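Long-range contacts in putative hydrolase (Agrobacterium vitis, PDB 3LLC), which probably hydrolyses thioester and ester bonds, as an acyl-protein thioesterase of the alpha/beta hydrolase family that releases fatty acids from acylated proteins: residues D86-R91 against T186-E191; G201-G206 against E230-D235; H210-M215 against D256-A261. All blocks are in the same frame, centred on the assembly; numbering follows the deposited sequence.

Contact 1: D86-R91 against T186-E191; sequences DGTISR and TRALME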
loop_
_atom_site.group_PDB
_atom_site.type_symbol
_atom_site.label_atom_id
_atom_site.label_comp_id
_atom_site.label_asym_id
_atom_site.label_seq_id
_atom_site.Cartn_x
_atom_site.Cartn_y
_atom_site.Cartn_z
ATOM N N ASP A 86 17.071 1.762 -5.453
ATOM C CA ASP A 86 17.041 2.981 -4.628
ATOM C C ASP A 86 15.738 3.113 -3.821
ATOM O O ASP A 86 15.615 4.013 -2.992
ATOM C CB ASP A 86 17.279 4.238 -5.492
ATOM C CG ASP A 86 18.691 4.302 -6.080
ATOM O OD1 ASP A 86 19.630 3.811 -5.447
ATOM O OD2 ASP A 86 18.870 4.800 -7.206
ATOM N N GLY A 87 14.768 2.235 -4.057
ATOM C CA GLY A 87 13.525 2.240 -3.331
ATOM C C GLY A 87 13.607 1.906 -1.838
ATOM O O GLY A 87 14.354 1.042 -1.420
ATOM N N THR A 88 12.808 2.612 -1.041
ATOM C CA THR A 88 12.690 2.378 0.396
ATOM C C THR A 88 11.240 2.719 0.779
ATOM O O THR A 88 10.539 3.458 0.057
ATOM C CB THR A 88 13.663 3.269 1.224
ATOM O OG1 THR A 88 13.330 4.653 1.000
ATOM C CG2 THR A 88 15.202 3.028 0.929
ATOM N N ILE A 89 10.782 2.222 1.924
ATOM C CA ILE A 89 9.500 2.617 2.465
ATOM C C ILE A 89 9.406 4.158 2.553
ATOM O O ILE A 89 8.363 4.722 2.150
ATOM C CB ILE A 89 9.186 1.943 3.816
ATOM C CG1 ILE A 89 9.178 0.398 3.709
ATOM C CG2 ILE A 89 7.842 2.389 4.355
ATOM C CD1 ILE A 89 8.132 -0.144 2.807
ATOM N N SER A 90 10.441 4.828 3.064
ATOM C CA SER A 90 10.399 6.298 3.144
ATOM C C SER A 90 10.165 6.974 1.776
ATOM O O SER A 90 9.360 7.924 1.667
ATOM C CB SER A 90 11.647 6.880 3.804
ATOM O OG SER A 90 11.736 6.525 5.180
ATOM N N ARG A 91 10.896 6.534 0.737
ATOM C CA ARG A 91 10.760 7.132 -0.604
ATOM C C ARG A 91 9.399 6.852 -1.243
ATOM O O ARG A 91 8.807 7.734 -1.898
ATOM C CB ARG A 91 11.895 6.672 -1.557
ATOM C CG ARG A 91 13.189 7.416 -1.302
ATOM C CD ARG A 91 14.376 6.797 -1.979
ATOM N NE ARG A 91 14.317 6.683 -3.441
ATOM C CZ ARG A 91 14.651 7.638 -4.316
ATOM N NH1 ARG A 91 15.007 8.861 -3.922
ATOM N NH2 ARG A 91 14.611 7.367 -5.619
ATOM N N THR A 186 17.132 -4.941 -0.432
ATOM C CA THR A 186 18.365 -4.188 -0.234
ATOM C C THR A 186 18.611 -3.888 1.266
ATOM O O THR A 186 17.650 -3.846 2.071
ATOM C CB THR A 186 18.367 -2.846 -0.993
ATOM O OG1 THR A 186 17.342 -2.012 -0.465
ATOM C CG2 THR A 186 18.119 -3.017 -2.550
ATOM N N ARG A 187 19.882 -3.688 1.583
ATOM C CA ARG A 187 20.301 -3.252 2.915
ATOM C C ARG A 187 19.569 -1.946 3.270
ATOM O O ARG A 187 19.058 -1.818 4.374
ATOM C CB ARG A 187 21.814 -3.060 2.973
ATOM C CG ARG A 187 22.362 -2.712 4.373
ATOM C CD ARG A 187 23.892 -2.545 4.382
ATOM N NE ARG A 187 24.328 -1.614 5.418
ATOM C CZ ARG A 187 25.594 -1.296 5.668
ATOM N NH1 ARG A 187 26.580 -1.832 4.959
ATOM N NH2 ARG A 187 25.871 -0.431 6.633
ATOM N N ALA A 188 19.502 -1.010 2.328
ATOM C CA ALA A 188 18.779 0.279 2.539
ATOM C C ALA A 188 17.304 0.105 2.896
ATOM O O ALA A 188 16.803 0.749 3.832
ATOM C CB ALA A 188 18.965 1.243 1.325
ATOM N N LEU A 189 16.599 -0.787 2.197
ATOM C CA LEU A 189 15.226 -1.121 2.548
ATOM C C LEU A 189 15.106 -1.680 3.967
ATOM O O LEU A 189 14.187 -1.297 4.702
ATOM C CB LEU A 189 14.614 -2.139 1.546
ATOM C CG LEU A 189 13.183 -2.565 1.814
ATOM C CD1 LEU A 189 12.178 -1.668 1.083
ATOM C CD2 LEU A 189 12.917 -4.060 1.453
HETATM N N MSE A 190 15.965 -2.625 4.335
HETATM C CA MSE A 190 15.889 -3.238 5.670
HETATM C C MSE A 190 16.151 -2.168 6.779
HETATM O O MSE A 190 15.435 -2.134 7.766
HETATM C CB MSE A 190 16.910 -4.383 5.835
HETATM C CG MSE A 190 16.724 -5.588 4.840
HETATM SE SE MSE A 190 15.167 -6.554 5.079
HETATM C CE MSE A 190 15.528 -7.165 6.881
ATOM N N GLU A 191 17.150 -1.319 6.579
ATOM C CA GLU A 191 17.531 -0.322 7.613
ATOM C C GLU A 191 16.397 0.720 7.755
ATOM O O GLU A 191 15.941 1.016 8.851
ATOM C CB GLU A 191 18.845 0.351 7.255
ATOM C CG GLU A 191 20.082 -0.546 7.414
ATOM C CD GLU A 191 21.359 0.052 6.874
ATOM O OE1 GLU A 191 21.355 1.099 6.183
ATOM O OE2 GLU A 191 22.398 -0.569 7.134
HETATM O O HOH W 1 17.183 0.626 -1.399
HETATM O O HOH W 2 12.584 0.885 3.795
#

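Contact 2: G201-G206 against E230-D235; sequences GMIDTG and EHLPAD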
loop_
_atom_site.group_PDB
_atom_site.type_symbol
_atom_site.label_atom_id
_atom_site.label_comp_id
_atom_site.label_asym_id
_atom_site.label_seq_id
_atom_site.Cartn_x
_atom_site.Cartn_y
_atom_site.Cartn_z
ATOM N N GLY A 201 4.049 0.680 18.813
ATOM C CA GLY A 201 3.030 1.247 19.729
ATOM C C GLY A 201 1.643 1.233 19.102
ATOM O O GLY A 201 1.424 0.530 18.146
HETATM N N MSE A 202 0.696 1.980 19.688
HETATM C CA MSE A 202 -0.692 2.031 19.183
HETATM C C MSE A 202 -0.829 3.002 18.016
HETATM O O MSE A 202 -0.187 4.049 17.990
HETATM C CB MSE A 202 -1.658 2.423 20.333
HETATM C CG MSE A 202 -1.596 1.506 21.540
HETATM SE SE MSE A 202 -2.160 -0.324 21.019
HETATM C CE MSE A 202 -3.989 0.137 20.362
ATOM N N ILE A 203 -1.614 2.629 17.008
ATOM C CA ILE A 203 -1.824 3.435 15.784
ATOM C C ILE A 203 -3.208 4.151 15.865
ATOM O O ILE A 203 -4.217 3.482 16.072
ATOM C CB ILE A 203 -1.816 2.533 14.549
ATOM C CG1 ILE A 203 -0.463 1.805 14.424
ATOM C CG2 ILE A 203 -2.171 3.329 13.264
ATOM C CD1 ILE A 203 -0.470 0.622 13.390
ATOM N N ASP A 204 -3.226 5.489 15.753
ATOM C CA ASP A 204 -4.441 6.328 15.767
ATOM C C ASP A 204 -4.906 6.586 14.316
ATOM O O ASP A 204 -4.276 7.378 13.609
ATOM C CB ASP A 204 -4.054 7.662 16.451
ATOM C CG ASP A 204 -5.197 8.679 16.549
ATOM O OD1 ASP A 204 -6.365 8.363 16.248
ATOM O OD2 ASP A 204 -4.896 9.828 16.957
ATOM N N THR A 205 -5.994 5.973 13.850
ATOM C CA THR A 205 -6.446 6.212 12.445
ATOM C C THR A 205 -7.490 7.328 12.262
ATOM O O THR A 205 -7.521 7.990 11.212
ATOM C CB THR A 205 -7.067 4.948 11.837
ATOM O OG1 THR A 205 -8.150 4.557 12.674
ATOM C CG2 THR A 205 -5.999 3.824 11.731
ATOM N N GLY A 206 -8.386 7.453 13.224
ATOM C CA GLY A 206 -9.536 8.360 13.135
ATOM C C GLY A 206 -10.620 7.997 12.108
ATOM O O GLY A 206 -11.441 8.841 11.778
ATOM N N GLU A 230 -4.488 -5.753 17.201
ATOM C CA GLU A 230 -4.060 -5.422 18.579
ATOM C C GLU A 230 -3.402 -4.034 18.682
ATOM O O GLU A 230 -3.302 -3.508 19.767
ATOM C CB GLU A 230 -3.080 -6.478 19.132
ATOM C CG GLU A 230 -3.734 -7.870 19.228
ATOM C CD GLU A 230 -2.784 -9.044 19.531
ATOM O OE1 GLU A 230 -1.543 -8.864 19.588
ATOM O OE2 GLU A 230 -3.318 -10.178 19.690
ATOM N N HIS A 231 -2.958 -3.466 17.565
ATOM C CA HIS A 231 -2.317 -2.138 17.532
ATOM C C HIS A 231 -3.243 -1.025 16.962
ATOM O O HIS A 231 -2.809 0.110 16.764
ATOM C CB HIS A 231 -0.987 -2.215 16.787
ATOM C CG HIS A 231 0.067 -2.952 17.552
ATOM N ND1 HIS A 231 0.203 -4.328 17.485
ATOM C CD2 HIS A 231 0.948 -2.531 18.495
ATOM C CE1 HIS A 231 1.159 -4.710 18.325
ATOM N NE2 HIS A 231 1.600 -3.645 18.976
ATOM N N LEU A 232 -4.498 -1.372 16.678
ATOM C CA LEU A 232 -5.469 -0.411 16.109
ATOM C C LEU A 232 -6.486 0.003 17.162
ATOM O O LEU A 232 -6.504 -0.536 18.265
ATOM C CB LEU A 232 -6.146 -0.988 14.852
ATOM C CG LEU A 232 -5.328 -1.070 13.568
ATOM C CD1 LEU A 232 -6.061 -1.902 12.506
ATOM C CD2 LEU A 232 -4.984 0.343 13.050
ATOM N N PRO A 233 -7.273 1.052 16.874
ATOM C CA PRO A 233 -8.187 1.536 17.897
ATOM C C PRO A 233 -9.207 0.475 18.343
ATOM O O PRO A 233 -9.478 -0.496 17.609
ATOM C CB PRO A 233 -8.898 2.707 17.194
ATOM C CG PRO A 233 -7.890 3.230 16.237
ATOM C CD PRO A 233 -7.229 1.961 15.705
ATOM N N ALA A 234 -9.770 0.679 19.526
ATOM C CA ALA A 234 -10.783 -0.229 20.082
ATOM C C ALA A 234 -12.198 -0.148 19.415
ATOM O O ALA A 234 -13.119 -0.843 19.844
ATOM C CB ALA A 234 -10.884 -0.004 21.626
ATOM N N ASP A 235 -12.360 0.722 18.416
ATOM C CA ASP A 235 -13.639 0.926 17.733
ATOM C C ASP A 235 -13.446 0.966 16.213
ATOM O O ASP A 235 -12.350 1.310 15.702
ATOM C CB ASP A 235 -14.274 2.246 18.183
ATOM C CG ASP A 235 -13.459 3.453 17.750
ATOM O OD1 ASP A 235 -12.393 3.705 18.351
ATOM O OD2 ASP A 235 -13.876 4.134 16.793
HETATM O O HOH W 3 -10.645 2.793 13.709
#

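Contact 3: H210-M215 against D256-A261; sequences HILQGM and DRMRNA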
loop_
_atom_site.group_PDB
_atom_site.type_symbol
_atom_site.label_atom_id
_atom_site.label_comp_id
_atom_site.label_asym_id
_atom_site.label_seq_id
_atom_site.Cartn_x
_atom_site.Cartn_y
_atom_site.Cartn_z
ATOM N N HIS A 210 -11.129 -1.821 7.527
ATOM C CA HIS A 210 -11.540 -3.186 7.222
ATOM C C HIS A 210 -10.341 -3.880 6.613
ATOM O O HIS A 210 -9.859 -3.460 5.540
ATOM C CB HIS A 210 -12.680 -3.191 6.216
ATOM C CG HIS A 210 -13.366 -4.525 6.059
ATOM N ND1 HIS A 210 -14.638 -4.644 5.538
ATOM C CD2 HIS A 210 -12.969 -5.785 6.362
ATOM C CE1 HIS A 210 -14.986 -5.923 5.512
ATOM N NE2 HIS A 210 -13.995 -6.636 6.016
ATOM N N ILE A 211 -9.893 -4.946 7.273
ATOM C CA ILE A 211 -8.779 -5.807 6.776
ATOM C C ILE A 211 -9.369 -7.119 6.192
ATOM O O ILE A 211 -10.263 -7.725 6.799
ATOM C CB ILE A 211 -7.803 -6.180 7.910
ATOM C CG1 ILE A 211 -7.220 -4.929 8.604
ATOM C CG2 ILE A 211 -6.629 -7.113 7.389
ATOM C CD1 ILE A 211 -6.800 -5.169 10.098
ATOM N N LEU A 212 -8.866 -7.518 5.008
ATOM C CA LEU A 212 -9.213 -8.788 4.343
ATOM C C LEU A 212 -7.897 -9.595 4.283
ATOM O O LEU A 212 -6.865 -9.074 3.821
ATOM C CB LEU A 212 -9.742 -8.547 2.935
ATOM C CG LEU A 212 -11.124 -7.867 2.801
ATOM C CD1 LEU A 212 -11.247 -7.070 1.502
ATOM C CD2 LEU A 212 -12.229 -8.913 2.831
ATOM N N GLN A 213 -7.933 -10.842 4.774
ATOM C CA GLN A 213 -6.718 -11.647 4.955
ATOM C C GLN A 213 -7.016 -13.139 4.754
ATOM O O GLN A 213 -7.967 -13.727 5.339
ATOM C CB GLN A 213 -6.151 -11.399 6.366
ATOM C CG GLN A 213 -4.999 -12.296 6.782
ATOM C CD GLN A 213 -3.684 -11.937 6.095
ATOM O OE1 GLN A 213 -3.261 -10.764 6.063
ATOM N NE2 GLN A 213 -3.011 -12.963 5.568
ATOM N N GLY A 214 -6.189 -13.778 3.927
ATOM C CA GLY A 214 -6.300 -15.211 3.718
ATOM C C GLY A 214 -5.558 -16.019 4.773
ATOM O O GLY A 214 -4.489 -15.601 5.251
HETATM N N MSE A 215 -6.099 -17.180 5.133
HETATM C CA MSE A 215 -5.436 -18.054 6.110
HETATM C C MSE A 215 -4.513 -19.102 5.422
HETATM O O MSE A 215 -3.892 -19.904 6.087
HETATM C CB MSE A 215 -6.453 -18.714 7.050
HETATM C CG MSE A 215 -7.376 -17.698 7.790
HETATM SE SE MSE A 215 -8.633 -18.519 8.941
HETATM C CE MSE A 215 -7.496 -19.022 10.405
ATOM N N ASP A 256 -15.173 -9.798 -5.161
ATOM C CA ASP A 256 -16.504 -9.441 -4.650
ATOM C C ASP A 256 -16.417 -8.927 -3.206
ATOM O O ASP A 256 -17.025 -7.904 -2.879
ATOM C CB ASP A 256 -17.477 -10.617 -4.707
ATOM C CG ASP A 256 -17.919 -10.968 -6.127
ATOM O OD1 ASP A 256 -17.638 -10.217 -7.072
ATOM O OD2 ASP A 256 -18.570 -12.005 -6.286
ATOM N N ARG A 257 -15.667 -9.633 -2.332
ATOM C CA ARG A 257 -15.494 -9.161 -0.938
ATOM C C ARG A 257 -14.780 -7.809 -0.872
ATOM O O ARG A 257 -15.151 -6.936 -0.079
ATOM C CB ARG A 257 -14.738 -10.181 -0.051
ATOM C CG ARG A 257 -15.622 -11.256 0.566
ATOM C CD ARG A 257 -14.795 -12.215 1.475
ATOM N NE ARG A 257 -13.978 -13.107 0.652
ATOM C CZ ARG A 257 -14.381 -14.257 0.132
ATOM N NH1 ARG A 257 -15.594 -14.744 0.392
ATOM N NH2 ARG A 257 -13.549 -14.953 -0.656
HETATM N N MSE A 258 -13.737 -7.627 -1.678
HETATM C CA MSE A 258 -12.994 -6.362 -1.667
HETATM C C MSE A 258 -13.886 -5.204 -2.173
HETATM O O MSE A 258 -13.877 -4.107 -1.604
HETATM C CB MSE A 258 -11.755 -6.446 -2.571
HETATM C CG MSE A 258 -10.902 -5.196 -2.523
HETATM SE SE MSE A 258 -9.455 -5.207 -3.881
HETATM C CE MSE A 258 -10.479 -4.908 -5.362
ATOM N N ARG A 259 -14.606 -5.428 -3.257
ATOM C CA ARG A 259 -15.491 -4.376 -3.817
ATOM C C ARG A 259 -16.610 -4.014 -2.810
ATOM O O ARG A 259 -16.949 -2.837 -2.621
ATOM C CB ARG A 259 -16.081 -4.818 -5.154
ATOM C CG ARG A 259 -15.066 -4.761 -6.300
ATOM C CD ARG A 259 -15.671 -5.347 -7.578
ATOM N NE ARG A 259 -16.823 -4.599 -8.085
ATOM C CZ ARG A 259 -16.842 -3.860 -9.201
ATOM N NH1 ARG A 259 -15.778 -3.749 -9.975
ATOM N NH2 ARG A 259 -17.955 -3.248 -9.578
ATOM N N ASN A 260 -17.149 -5.018 -2.130
ATOM C CA ASN A 260 -18.176 -4.764 -1.124
ATOM C C ASN A 260 -17.605 -3.965 0.078
ATOM O O ASN A 260 -18.299 -3.094 0.626
ATOM C CB ASN A 260 -18.840 -6.062 -0.669
ATOM C CG ASN A 260 -19.818 -6.625 -1.715
ATOM O OD1 ASN A 260 -20.321 -5.905 -2.571
ATOM N ND2 ASN A 260 -20.094 -7.915 -1.625
ATOM N N ALA A 261 -16.376 -4.266 0.472
ATOM C CA ALA A 261 -15.697 -3.555 1.583
ATOM C C ALA A 261 -15.490 -2.058 1.221
ATOM O O ALA A 261 -15.756 -1.168 2.041
ATOM C CB ALA A 261 -14.344 -4.211 1.945
HETATM O O HOH W 4 -15.833 -2.140 4.667
#

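Contact 1: D86-R91 against T186-E191
Leu-189 carries the packed part of this contact, laying its CD1 methyl against the backbone where 86-91 turns into a helix. CD1 lies 4.1 Å from Thr-88 CA and close to Gly-87 O and Ile-89 N, so a single methyl spans three successive residues. With CG anti to the backbone N (chi1 180°), the Leu-189 side chain bends back toward the other segment. Ile-89 adds a looser apolar touch, its CG1 standing 4.5 Å from Leu-189 CD1. At the solvent side of the contact Thr-88 CG2 meets the exposed Ala-188, 4.2 Å from its CB and 4.0 Å from its carbonyl O.

No direct hydrogen bond joins the segments; two waters do the polar work. One donates to Gly-87 O and accepts from Thr-186 OG1, 2.8 Å away. The other accepts from Ile-89 N, at 2.9 Å, and donates to Leu-189 O. Both threonines are N-caps: Thr-88 OG1 accepts from Arg-91 N at 3.1 Å, and Thr-186 OG1 from Leu-189 N, with N-H...O angles of 163° and 162°. Thr-186 OG1 thus serves a cap and a water at once, so the bridging water is tied to the start of the helix.

The contact therefore pairs the N-terminal ends of helices 89-103 and 187-195. Ser-90 OG extends the junction to Asp-192 and Asn-196, Ile-89 also packs on Met-115 and Trp-118 of helix 115-128, and Met-190 reaches helix 149-154.

Contact 2: G201-G206 against E230-D235
Two connecting loops of the alpha/beta hydrolase fold meet here: 201-206 leads into strand 209-214, while the loop 230-235 follows helix 222-230 and leads into strand 237-242. Their touching parts differ in direction by 42°, and one direct hydrogen bond fixes them. Ile-203 N donates to His-231 O at 2.8 Å with an N-H...O angle of 165°, arriving nearly along the C=O axis.

Selenomethionine Met-202 folds over the backbone beside this bond. Bends at chi2 and chi3 curl its chain back, so that SE lies 3.6 Å from Glu-230 O while the terminal methyl CE reaches Leu-232 O at 3.3 Å. SE also stands obliquely to the His-231 ring, 5.3 Å from its centroid. That ring presents its edge to the other loop: Gly-201 O lies near the ring plane, 3.1 Å from His-231 CD2. The far side of the imidazole is held by ND1 bonding to Lys-227 O, which limits rotation of the ring.

Farther along, Leu-232 CD2 rests against two methyls of the other loop, 3.9 Å from Thr-205 CG2 and 4.1 Å from Ile-203 CG2. Pro-233 packs its ring on the same loop, with CD 3.4 Å from Ile-203 O and CG near Thr-205 OG1. That hydroxyl bonds to Cys-207 O and to a water that donates to Asp-235 O, giving the loops a second, indirect polar link.

A lone backbone bond flanked by side-chain packing, without a continuing strand pair, marks this as a loop-to-loop junction before two neighbouring parallel strands of an alpha/beta sheet.

Contact 3: H210-M215 against D256-A261
Arg-257 begins the contact from the helical side: its CB lies 4.0 Å from Leu-212 CD2, the aliphatic root of the side chain crossing the leucine obliquely. Its guanidinium turns elsewhere, NH2 bonding to Asp-254 and Gln-253 of the same helix. Met-258, a selenomethionine, offers mainly backbone, with CA 3.7 Å from Leu-212 CD1 and CB at 4.2 Å from that methyl. CG is anti to the backbone N (chi1 -176°), and the side chain leads away to Ile-143 on strand 136-143.

Helix 252-266 thus covers one face of the central sheet, as helices do in the alpha/beta hydrolase fold. The axes of its 256-261 part and of strand 210-214 approach to 10.0 Å and run antiparallel, at 172°. Leu-212 and His-210 both point toward it, whereas Ile-211 meets helix 222-230.

Arg-259 faces away and forms salt bridges with Asp-60 and Glu-57. One turn beyond Met-258, Ala-261 places CB 3.6 Å from His-210 ND1, oblique to the ring, and 4.2 Å from Leu-212 CD1. A water in the imidazole plane bonds to ND1 and donates to Ala-261 O at 2.8 Å, while His-210 NE2 bonds to Thr-240 OG1 on strand 237-242.

From the N terminus, contact 1 comes first: 86-91 meets 186-191, closing a loop of 94 residues that includes central strands 107-113 and 136-143, and joins the starts of two helices. It closes before the others open. Contacts 2 and 3 then cross, their segments alternating as 201-206, 210-215, 230-235 and 256-261. Contact 2 ties together the loops leading into strands 209-214 and 237-242; contact 3 fastens the first of those strands to helix 252-266. They touch where Leu-232 CD1 packs 4.1 Å from Ile-211 CD1. Contact 1 lies across the chain's centre from contact 3, with centres about 28 Å apart.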